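Local coordinates for protein carboxypeptidase D (Drosophila melanogaster, PDB 3MN8) that removes C-terminal arginine or lysine residues from peptides and proteins with a catalytic zinc ion, here as its first carboxypeptidase-like domain with an inhibitor bound, at residues M143-S151 against V163-L173. Residues are numbered along the deposited sequence; the frame is centred on the assembly and turned at random.
Sequences MNPDGYALS and VGRGNAANIDL. With GEM ((2-guanidinoethylmercapto)succinic acid), chain G.
N144 lays its amide against the backbone of R165, G166 and N167, while its CB and CG rest on CD1 of L173. CG lies anti to the backbone N (chi1 -174°), which extends the amide away from that nitrogen to meet the loop; ND2 gives a weak, nearly straight hydrogen bond to G166 O at 3.2 Å and also donates to M100 O. At the other end of the amide, OD1 caps the helix 145-149, accepting from G147 N at 2.6 Å, with the donor well above the carbonyl plane. This buried asparagine thus caps the start of the helix and reaches across to the loop through a weak bond.

Two glycines allow the backbones to come close: the CA atoms of G147 and G164 lie 4.2 Å apart, and G164 has a positive phi that favours glycine. G164 CA makes a C-H...O contact with G147 O, which also accepts from S151 OG at 2.9 Å. One residue before G147, D146 sets CB and OD2 against the methyl group of A168, its carboxylate held by S69, R73 and the backbone of E71. N167 OD1 forms an Asx turn with A169 N (2.8 Å), and its ND2 is hydrogen-bonded to Q195 and E197.

The same loop carries R165 into the active site. The extended R165 side chain donates hydrogen bonds from NH2 to GEM O15 (2.8 Å) and from NH1 to GEM O13, one to each inhibitor carboxylate. D172 pairs with this guanidinium through OD2 and accepts from the zinc ligand H101 through OD1. The contact joins the short helix following strand 136-140 to the loop that leads to helix 196-205, against which M143 and L173 pack.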
loop_
_atom_site.group_PDB
_atom_site.type_symbol
_atom_site.label_atom_id
_atom_site.label_comp_id
_atom_site.label_asym_id
_atom_site.label_seq_id
_atom_site.Cartn_x
_atom_site.Cartn_y
_atom_site.Cartn_z
ATOM N N MET A 143 -6.645 -9.194 -6.014
ATOM C CA MET A 143 -5.360 -9.677 -6.493
ATOM C C MET A 143 -5.503 -11.197 -6.663
ATOM O O MET A 143 -4.577 -11.888 -7.097
ATOM C CB MET A 143 -4.293 -9.317 -5.460
ATOM C CG MET A 143 -2.881 -9.576 -5.874
ATOM S SD MET A 143 -1.774 -9.421 -4.460
ATOM C CE MET A 143 -0.542 -10.650 -4.904
ATOM N N ASN A 144 -6.686 -11.706 -6.323
ATOM C CA ASN A 144 -6.971 -13.124 -6.446
ATOM C C ASN A 144 -8.428 -13.394 -6.847
ATOM O O ASN A 144 -9.243 -13.840 -6.028
ATOM C CB ASN A 144 -6.629 -13.844 -5.151
ATOM C CG ASN A 144 -6.768 -15.342 -5.272
ATOM O OD1 ASN A 144 -6.977 -15.874 -6.369
ATOM N ND2 ASN A 144 -6.653 -16.039 -4.146
ATOM N N PRO A 145 -8.750 -13.124 -8.125
ATOM C CA PRO A 145 -10.088 -13.338 -8.692
ATOM C C PRO A 145 -10.491 -14.811 -8.641
ATOM O O PRO A 145 -11.637 -15.152 -8.341
ATOM C CB PRO A 145 -9.933 -12.905 -10.161
ATOM C CG PRO A 145 -8.597 -12.245 -10.265
ATOM C CD PRO A 145 -7.757 -12.739 -9.146
ATOM N N ASP A 146 -9.538 -15.674 -8.964
ATOM C CA ASP A 146 -9.794 -17.092 -9.041
ATOM C C ASP A 146 -10.076 -17.578 -7.634
ATOM O O ASP A 146 -10.952 -18.423 -7.412
ATOM C CB ASP A 146 -8.589 -17.825 -9.656
ATOM C CG ASP A 146 -8.400 -17.511 -11.144
ATOM O OD1 ASP A 146 -9.038 -16.567 -11.655
ATOM O OD2 ASP A 146 -7.612 -18.210 -11.808
ATOM N N GLY A 147 -9.333 -17.024 -6.683
ATOM C CA GLY A 147 -9.498 -17.382 -5.287
ATOM C C GLY A 147 -10.858 -16.941 -4.811
ATOM O O GLY A 147 -11.568 -17.683 -4.125
ATOM N N TYR A 148 -11.220 -15.726 -5.203
ATOM C CA TYR A 148 -12.500 -15.140 -4.834
ATOM C C TYR A 148 -13.655 -15.965 -5.385
ATOM O O TYR A 148 -14.495 -16.464 -4.633
ATOM C CB TYR A 148 -12.582 -13.711 -5.356
ATOM C CG TYR A 148 -13.932 -13.057 -5.175
ATOM C CD1 TYR A 148 -14.390 -12.699 -3.910
ATOM C CD2 TYR A 148 -14.744 -12.776 -6.267
ATOM C CE1 TYR A 148 -15.625 -12.090 -3.734
ATOM C CE2 TYR A 148 -15.974 -12.159 -6.098
ATOM C CZ TYR A 148 -16.406 -11.824 -4.825
ATOM O OH TYR A 148 -17.625 -11.220 -4.648
ATOM N N ALA A 149 -13.678 -16.110 -6.706
ATOM C CA ALA A 149 -14.675 -16.930 -7.388
ATOM C C ALA A 149 -14.938 -18.267 -6.695
ATOM O O ALA A 149 -16.049 -18.787 -6.758
ATOM C CB ALA A 149 -14.267 -17.164 -8.844
ATOM N N LEU A 150 -13.922 -18.827 -6.052
ATOM C CA LEU A 150 -14.070 -20.126 -5.400
ATOM C C LEU A 150 -14.533 -20.012 -3.943
ATOM O O LEU A 150 -14.824 -21.023 -3.297
ATOM C CB LEU A 150 -12.779 -20.942 -5.506
ATOM C CG LEU A 150 -12.445 -21.412 -6.928
ATOM C CD1 LEU A 150 -10.962 -21.541 -7.120
ATOM C CD2 LEU A 150 -13.132 -22.724 -7.253
ATOM N N SER A 151 -14.628 -18.780 -3.443
ATOM C CA SER A 151 -15.038 -18.532 -2.055
ATOM C C SER A 151 -16.558 -18.337 -1.878
ATOM O O SER A 151 -17.263 -18.007 -2.835
ATOM C CB SER A 151 -14.269 -17.336 -1.479
ATOM O OG SER A 151 -12.869 -17.583 -1.482
ATOM N N VAL A 163 -9.561 -23.674 0.522
ATOM C CA VAL A 163 -10.008 -23.387 -0.826
ATOM C C VAL A 163 -10.631 -21.993 -0.886
ATOM O O VAL A 163 -11.429 -21.598 -0.024
ATOM C CB VAL A 163 -10.987 -24.443 -1.349
ATOM C CG1 VAL A 163 -11.792 -23.888 -2.513
ATOM C CG2 VAL A 163 -10.231 -25.722 -1.747
ATOM N N GLY A 164 -10.230 -21.244 -1.905
ATOM C CA GLY A 164 -10.646 -19.861 -2.060
ATOM C C GLY A 164 -9.599 -18.891 -1.538
ATOM O O GLY A 164 -9.428 -17.798 -2.069
ATOM N N ARG A 165 -8.895 -19.302 -0.487
ATOM C CA ARG A 165 -7.843 -18.485 0.093
ATOM C C ARG A 165 -6.686 -18.383 -0.896
ATOM O O ARG A 165 -6.283 -17.287 -1.274
ATOM C CB ARG A 165 -7.385 -19.066 1.441
ATOM C CG ARG A 165 -6.249 -18.291 2.106
ATOM C CD ARG A 165 -5.869 -18.879 3.465
ATOM N NE ARG A 165 -4.494 -18.548 3.842
ATOM C CZ ARG A 165 -4.157 -17.548 4.652
ATOM N NH1 ARG A 165 -5.096 -16.775 5.176
ATOM N NH2 ARG A 165 -2.882 -17.321 4.947
ATOM N N GLY A 166 -6.166 -19.525 -1.332
ATOM C CA GLY A 166 -5.071 -19.545 -2.288
ATOM C C GLY A 166 -5.654 -19.378 -3.673
ATOM O O GLY A 166 -6.874 -19.259 -3.813
ATOM N N ASN A 167 -4.801 -19.359 -4.696
ATOM C CA ASN A 167 -5.292 -19.186 -6.062
ATOM C C ASN A 167 -5.912 -20.471 -6.584
ATOM O O ASN A 167 -6.325 -21.337 -5.803
ATOM C CB ASN A 167 -4.221 -18.618 -7.016
ATOM C CG ASN A 167 -3.095 -19.600 -7.314
ATOM O OD1 ASN A 167 -3.105 -20.750 -6.865
ATOM N ND2 ASN A 167 -2.113 -19.141 -8.085
ATOM N N ALA A 168 -5.995 -20.594 -7.902
ATOM C CA ALA A 168 -6.663 -21.748 -8.495
ATOM C C ALA A 168 -5.825 -23.013 -8.355
ATOM O O ALA A 168 -6.357 -24.118 -8.439
ATOM C CB ALA A 168 -7.003 -21.484 -9.960
ATOM N N ALA A 169 -4.516 -22.851 -8.148
ATOM C CA ALA A 169 -3.627 -23.996 -7.924
ATOM C C ALA A 169 -3.504 -24.289 -6.423
ATOM O O ALA A 169 -2.724 -25.156 -6.005
ATOM C CB ALA A 169 -2.258 -23.743 -8.547
ATOM N N ASN A 170 -4.282 -23.558 -5.624
ATOM C CA ASN A 170 -4.311 -23.731 -4.178
ATOM C C ASN A 170 -3.005 -23.395 -3.479
ATOM O O ASN A 170 -2.708 -23.959 -2.423
ATOM C CB ASN A 170 -4.731 -25.152 -3.807
ATOM C CG ASN A 170 -6.207 -25.270 -3.562
ATOM O OD1 ASN A 170 -6.900 -26.021 -4.248
ATOM N ND2 ASN A 170 -6.706 -24.525 -2.584
ATOM N N ILE A 171 -2.219 -22.485 -4.047
ATOM C CA ILE A 171 -1.074 -21.981 -3.290
ATOM C C ILE A 171 -1.364 -20.608 -2.707
ATOM O O ILE A 171 -2.106 -19.815 -3.293
ATOM C CB ILE A 171 0.284 -22.000 -4.062
ATOM C CG1 ILE A 171 0.481 -20.727 -4.882
ATOM C CG2 ILE A 171 0.431 -23.279 -4.896
ATOM C CD1 ILE A 171 1.230 -19.624 -4.143
ATOM N N ASP A 172 -0.775 -20.357 -1.537
ATOM C CA ASP A 172 -1.005 -19.137 -0.770
ATOM C C ASP A 172 -0.128 -18.000 -1.297
ATOM O O ASP A 172 1.083 -17.966 -1.058
ATOM C CB ASP A 172 -0.755 -19.395 0.728
ATOM C CG ASP A 172 -1.127 -18.202 1.614
ATOM O OD1 ASP A 172 -1.042 -17.033 1.141
ATOM O OD2 ASP A 172 -1.499 -18.447 2.791
ATOM N N LEU A 173 -0.751 -17.073 -2.021
ATOM C CA LEU A 173 -0.014 -15.998 -2.660
ATOM C C LEU A 173 0.796 -15.187 -1.647
ATOM O O LEU A 173 1.800 -14.569 -2.002
ATOM C CB LEU A 173 -0.965 -15.112 -3.465
ATOM C CG LEU A 173 -1.635 -15.809 -4.653
ATOM C CD1 LEU A 173 -2.681 -14.908 -5.303
ATOM C CD2 LEU A 173 -0.591 -16.278 -5.673
HETATM C C8 GEM G . -1.543 -13.379 7.495
HETATM S S7 GEM G . -0.849 -11.889 6.836
HETATM C C6 GEM G . -0.927 -10.839 8.259
HETATM C C5 GEM G . -0.260 -11.431 9.498
HETATM N N3 GEM G . 1.174 -11.451 9.257
HETATM C C1 GEM G . 2.102 -12.040 10.003
HETATM N N4 GEM G . 3.382 -11.975 9.657
HETATM N N2 GEM G . 1.753 -12.704 11.100
HETATM C C9 GEM G . -1.322 -14.464 6.474
HETATM O O14 GEM G . -0.825 -14.143 5.372
HETATM O O15 GEM G . -1.629 -15.640 6.761
HETATM C C10 GEM G . -3.027 -13.242 7.876
HETATM C C11 GEM G . -4.018 -13.054 6.735
HETATM O O12 GEM G . -4.851 -12.121 6.841
HETATM O O13 GEM G . -4.004 -13.843 5.755
#